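Local atomic coordinates of O-methyltransferase (Saccharopolyspora spinosa, PDB entry 4CE0), a protein that probably transfers a methyl group from S-adenosyl-L-methionine to the 4'-hydroxyl of the rhamnose of spinosyn, a magnesium-dependent step of antibiotic biosynthesis. Residues L171-L182 and M193-P201. Numbering follows the deposited sequence.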
loop_
_atom_site.group_PDB
_atom_site.type_symbol
_atom_site.label_atom_id
_atom_site.label_comp_id
_atom_site.label_asym_id
_atom_site.label_seq_id
_atom_site.Cartn_x
_atom_site.Cartn_y
_atom_site.Cartn_z
ATOM N N LEU A 171 -17.497 -12.528 25.166
ATOM C CA LEU A 171 -17.398 -11.162 25.695
ATOM C C LEU A 171 -17.708 -11.025 27.188
ATOM O O LEU A 171 -17.139 -10.160 27.861
ATOM C CB LEU A 171 -18.300 -10.206 24.891
ATOM C CG LEU A 171 -18.032 -10.088 23.383
ATOM C CD1 LEU A 171 -18.859 -8.985 22.796
ATOM C CD2 LEU A 171 -16.564 -9.810 23.141
ATOM N N PRO A 172 -18.595 -11.881 27.730
ATOM C CA PRO A 172 -18.846 -11.695 29.170
ATOM C C PRO A 172 -17.596 -11.834 30.033
ATOM O O PRO A 172 -17.472 -11.153 31.058
ATOM C CB PRO A 172 -19.862 -12.788 29.494
ATOM C CG PRO A 172 -20.622 -12.994 28.208
ATOM C CD PRO A 172 -19.551 -12.827 27.120
ATOM N N THR A 173 -16.660 -12.668 29.596
ATOM C CA THR A 173 -15.424 -12.886 30.327
ATOM C C THR A 173 -14.202 -12.421 29.530
ATOM O O THR A 173 -13.102 -12.921 29.736
ATOM C CB THR A 173 -15.277 -14.373 30.631
ATOM O OG1 THR A 173 -15.617 -15.115 29.447
ATOM C CG2 THR A 173 -16.216 -14.756 31.770
ATOM N N ALA A 174 -14.384 -11.456 28.633
ATOM C CA ALA A 174 -13.285 -11.057 27.774
ATOM C C ALA A 174 -12.088 -10.597 28.622
ATOM O O ALA A 174 -12.262 -9.905 29.620
ATOM C CB ALA A 174 -13.729 -9.949 26.819
ATOM N N PRO A 175 -10.870 -10.986 28.232
ATOM C CA PRO A 175 -9.684 -10.519 28.971
ATOM C C PRO A 175 -9.265 -9.077 28.621
ATOM O O PRO A 175 -8.088 -8.705 28.733
ATOM C CB PRO A 175 -8.602 -11.538 28.578
ATOM C CG PRO A 175 -9.011 -12.030 27.225
ATOM C CD PRO A 175 -10.527 -11.995 27.212
ATOM N N ILE A 176 -10.241 -8.271 28.227
ATOM C CA ILE A 176 -10.037 -6.855 27.921
ATOM C C ILE A 176 -10.294 -6.039 29.187
ATOM O O ILE A 176 -11.310 -6.224 29.851
ATOM C CB ILE A 176 -10.996 -6.428 26.787
ATOM C CG1 ILE A 176 -10.657 -7.178 25.483
ATOM C CG2 ILE A 176 -10.950 -4.938 26.577
ATOM C CD1 ILE A 176 -11.727 -7.083 24.425
ATOM N N GLN A 177 -9.391 -5.132 29.532
ATOM C CA GLN A 177 -9.552 -4.334 30.762
ATOM C C GLN A 177 -10.135 -2.958 30.481
ATOM O O GLN A 177 -11.058 -2.499 31.159
ATOM C CB GLN A 177 -8.209 -4.156 31.477
ATOM C CG GLN A 177 -7.961 -5.120 32.605
ATOM C CD GLN A 177 -7.869 -6.542 32.124
ATOM O OE1 GLN A 177 -8.819 -7.086 31.563
ATOM N NE2 GLN A 177 -6.714 -7.157 32.332
ATOM N N GLU A 178 -9.568 -2.277 29.498
ATOM C CA GLU A 178 -10.122 -0.999 29.071
ATOM C C GLU A 178 -9.935 -0.735 27.586
ATOM O O GLU A 178 -9.047 -1.280 26.943
ATOM C CB GLU A 178 -9.582 0.163 29.921
ATOM C CG GLU A 178 -8.090 0.305 29.976
ATOM C CD GLU A 178 -7.628 1.357 30.979
ATOM O OE1 GLU A 178 -8.470 2.104 31.499
ATOM O OE2 GLU A 178 -6.415 1.450 31.238
ATOM N N LEU A 179 -10.809 0.104 27.064
ATOM C CA LEU A 179 -10.853 0.383 25.654
ATOM C C LEU A 179 -10.886 1.874 25.499
ATOM O O LEU A 179 -11.580 2.568 26.242
ATOM C CB LEU A 179 -12.117 -0.230 25.021
ATOM C CG LEU A 179 -12.180 -1.765 24.915
ATOM C CD1 LEU A 179 -13.566 -2.259 24.478
ATOM C CD2 LEU A 179 -11.132 -2.265 23.959
ATOM N N ALA A 180 -10.156 2.357 24.504
ATOM C CA ALA A 180 -10.260 3.741 24.083
ATOM C C ALA A 180 -11.110 3.849 22.830
ATOM O O ALA A 180 -11.674 4.910 22.540
ATOM C CB ALA A 180 -8.873 4.301 23.814
ATOM N N VAL A 181 -11.160 2.774 22.049
ATOM C CA VAL A 181 -11.998 2.741 20.849
ATOM C C VAL A 181 -12.714 1.398 20.760
ATOM O O VAL A 181 -12.122 0.360 20.923
ATOM C CB VAL A 181 -11.161 2.989 19.537
ATOM C CG1 VAL A 181 -11.994 2.756 18.275
ATOM C CG2 VAL A 181 -10.524 4.347 19.538
ATOM N N LEU A 182 -14.002 1.432 20.477
ATOM C CA LEU A 182 -14.806 0.219 20.390
ATOM C C LEU A 182 -15.553 0.304 19.085
ATOM O O LEU A 182 -16.406 1.185 18.908
ATOM C CB LEU A 182 -15.780 0.122 21.591
ATOM C CG LEU A 182 -16.891 -0.938 21.501
ATOM C CD1 LEU A 182 -16.270 -2.337 21.379
ATOM C CD2 LEU A 182 -17.873 -0.858 22.701
ATOM N N MET A 193 -25.906 -5.792 20.443
ATOM C CA MET A 193 -26.225 -5.741 21.882
ATOM C C MET A 193 -25.160 -6.420 22.774
ATOM O O MET A 193 -24.702 -5.846 23.783
ATOM C CB MET A 193 -27.604 -6.345 22.147
ATOM C CG MET A 193 -28.122 -6.073 23.551
ATOM S SD MET A 193 -28.326 -4.310 23.920
ATOM C CE MET A 193 -29.776 -3.867 22.959
ATOM N N ASP A 194 -24.764 -7.634 22.403
ATOM C CA ASP A 194 -23.766 -8.384 23.185
ATOM C C ASP A 194 -22.441 -7.640 23.284
ATOM O O ASP A 194 -21.769 -7.687 24.318
ATOM C CB ASP A 194 -23.530 -9.771 22.579
ATOM C CG ASP A 194 -24.690 -10.719 22.825
ATOM O OD1 ASP A 194 -25.390 -10.544 23.855
ATOM O OD2 ASP A 194 -24.903 -11.627 21.987
ATOM N N SER A 195 -22.065 -6.963 22.202
ATOM C CA SER A 195 -20.862 -6.180 22.197
ATOM C C SER A 195 -21.005 -4.953 23.101
ATOM O O SER A 195 -20.124 -4.650 23.896
ATOM C CB SER A 195 -20.492 -5.787 20.741
ATOM O OG SER A 195 -19.319 -4.990 20.740
ATOM N N LEU A 196 -22.109 -4.233 22.974
ATOM C CA LEU A 196 -22.314 -3.035 23.788
ATOM C C LEU A 196 -22.421 -3.396 25.250
ATOM O O LEU A 196 -21.729 -2.807 26.076
ATOM C CB LEU A 196 -23.575 -2.246 23.359
ATOM C CG LEU A 196 -23.440 -1.478 22.046
ATOM C CD1 LEU A 196 -24.794 -0.937 21.640
ATOM C CD2 LEU A 196 -22.432 -0.353 22.186
ATOM N N ARG A 197 -23.287 -4.348 25.574
ATOM C CA ARG A 197 -23.480 -4.742 26.987
ATOM C C ARG A 197 -22.165 -5.117 27.681
ATOM O O ARG A 197 -21.923 -4.740 28.821
ATOM C CB ARG A 197 -24.417 -5.934 27.109
ATOM C CG ARG A 197 -25.866 -5.599 26.854
ATOM C CD ARG A 197 -26.844 -6.696 27.330
ATOM N NE ARG A 197 -28.182 -6.381 26.844
ATOM C CZ ARG A 197 -28.924 -5.377 27.308
ATOM N NH1 ARG A 197 -28.480 -4.615 28.310
ATOM N NH2 ARG A 197 -30.113 -5.137 26.780
ATOM N N ASN A 198 -21.312 -5.860 26.989
ATOM C CA ASN A 198 -20.088 -6.342 27.593
ATOM C C ASN A 198 -18.883 -5.407 27.487
ATOM O O ASN A 198 -18.016 -5.443 28.366
ATOM C CB ASN A 198 -19.748 -7.736 27.039
ATOM C CG ASN A 198 -20.845 -8.780 27.372
ATOM O OD1 ASN A 198 -20.997 -9.150 28.517
ATOM N ND2 ASN A 198 -21.584 -9.243 26.370
ATOM N N LEU A 199 -18.798 -4.582 26.434
ATOM C CA LEU A 199 -17.571 -3.805 26.219
ATOM C C LEU A 199 -17.722 -2.311 26.455
ATOM O O LEU A 199 -16.755 -1.641 26.810
ATOM C CB LEU A 199 -16.992 -4.073 24.823
ATOM C CG LEU A 199 -16.640 -5.527 24.504
ATOM C CD1 LEU A 199 -16.090 -5.621 23.063
ATOM C CD2 LEU A 199 -15.632 -6.102 25.511
ATOM N N TYR A 200 -18.921 -1.770 26.267
ATOM C CA TYR A 200 -19.095 -0.348 26.535
ATOM C C TYR A 200 -18.655 0.067 27.936
ATOM O O TYR A 200 -18.074 1.128 28.099
ATOM C CB TYR A 200 -20.528 0.109 26.360
ATOM C CG TYR A 200 -20.630 1.624 26.429
ATOM C CD1 TYR A 200 -20.227 2.391 25.360
ATOM C CD2 TYR A 200 -21.118 2.285 27.574
ATOM C CE1 TYR A 200 -20.305 3.763 25.389
ATOM C CE2 TYR A 200 -21.190 3.685 27.617
ATOM C CZ TYR A 200 -20.780 4.412 26.496
ATOM O OH TYR A 200 -20.827 5.798 26.442
ATOM N N PRO A 201 -18.957 -0.756 28.953
ATOM C CA PRO A 201 -18.527 -0.375 30.310
ATOM C C PRO A 201 -17.004 -0.250 30.432
ATOM O O PRO A 201 -16.544 0.499 31.292
ATOM C CB PRO A 201 -19.058 -1.515 31.194
ATOM C CG PRO A 201 -20.199 -2.136 30.406
ATOM C CD PRO A 201 -19.780 -1.981 28.944
#
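L199 of helix 189-199 inserts its side chain among L171, A174, I176, L179 and L182, packing this helix against strand 179-184 and the loop that leads into it. Strand and helix are consecutive elements of the Rossmann-like α/β core of this methyltransferase family, and strand 207-211 follows parallel to the first, completing a beta-alpha-beta crossover.

The apolar contacts centre on the two branches of L199. Its CD1 meets CD1 of L182 at 3.7 Å, the two side chains crossing at about a right angle, while CD2 approaches I176 CD1 at 4.2 Å. L179 CD1 lies against CB of L199 (3.9 Å), nearer the backbone. L182 has its CG anti to the backbone N (chi1 168°), and its fork spreads over L199 and the backbone at Y200: CD1 faces L199 and S195, whereas CD2 reaches the backbone N of Y200 at 3.8 Å. The S195 hydroxyl is hydrogen-bonded to that of T82, in the adjacent strand 78-82.

L171 meets the helix through a different set of atoms. CD1 presses on the helix backbone, 3.5 Å from CA of S195, a tight fit, and its CB packs on CB of N198. L171 also touches V110 of strand 107-111, and it lies close to F167, a residue that binds S-adenosyl-L-homocysteine.

No hydrogen bond joins the two segments, and the polar interaction is internal to the helix. With its amide folded back along the helix, N198 lays OD1 against CA of P172, the second residue of the type I turn L171-A174. The opposite end of that amide, ND2, donates to a lone pair of D194 O at 2.6 Å. This bond is bent, with an N-H...O angle of 145°, and D194 O sits 22° out of the N198 amide plane; the same carbonyl also accepts from N198 N.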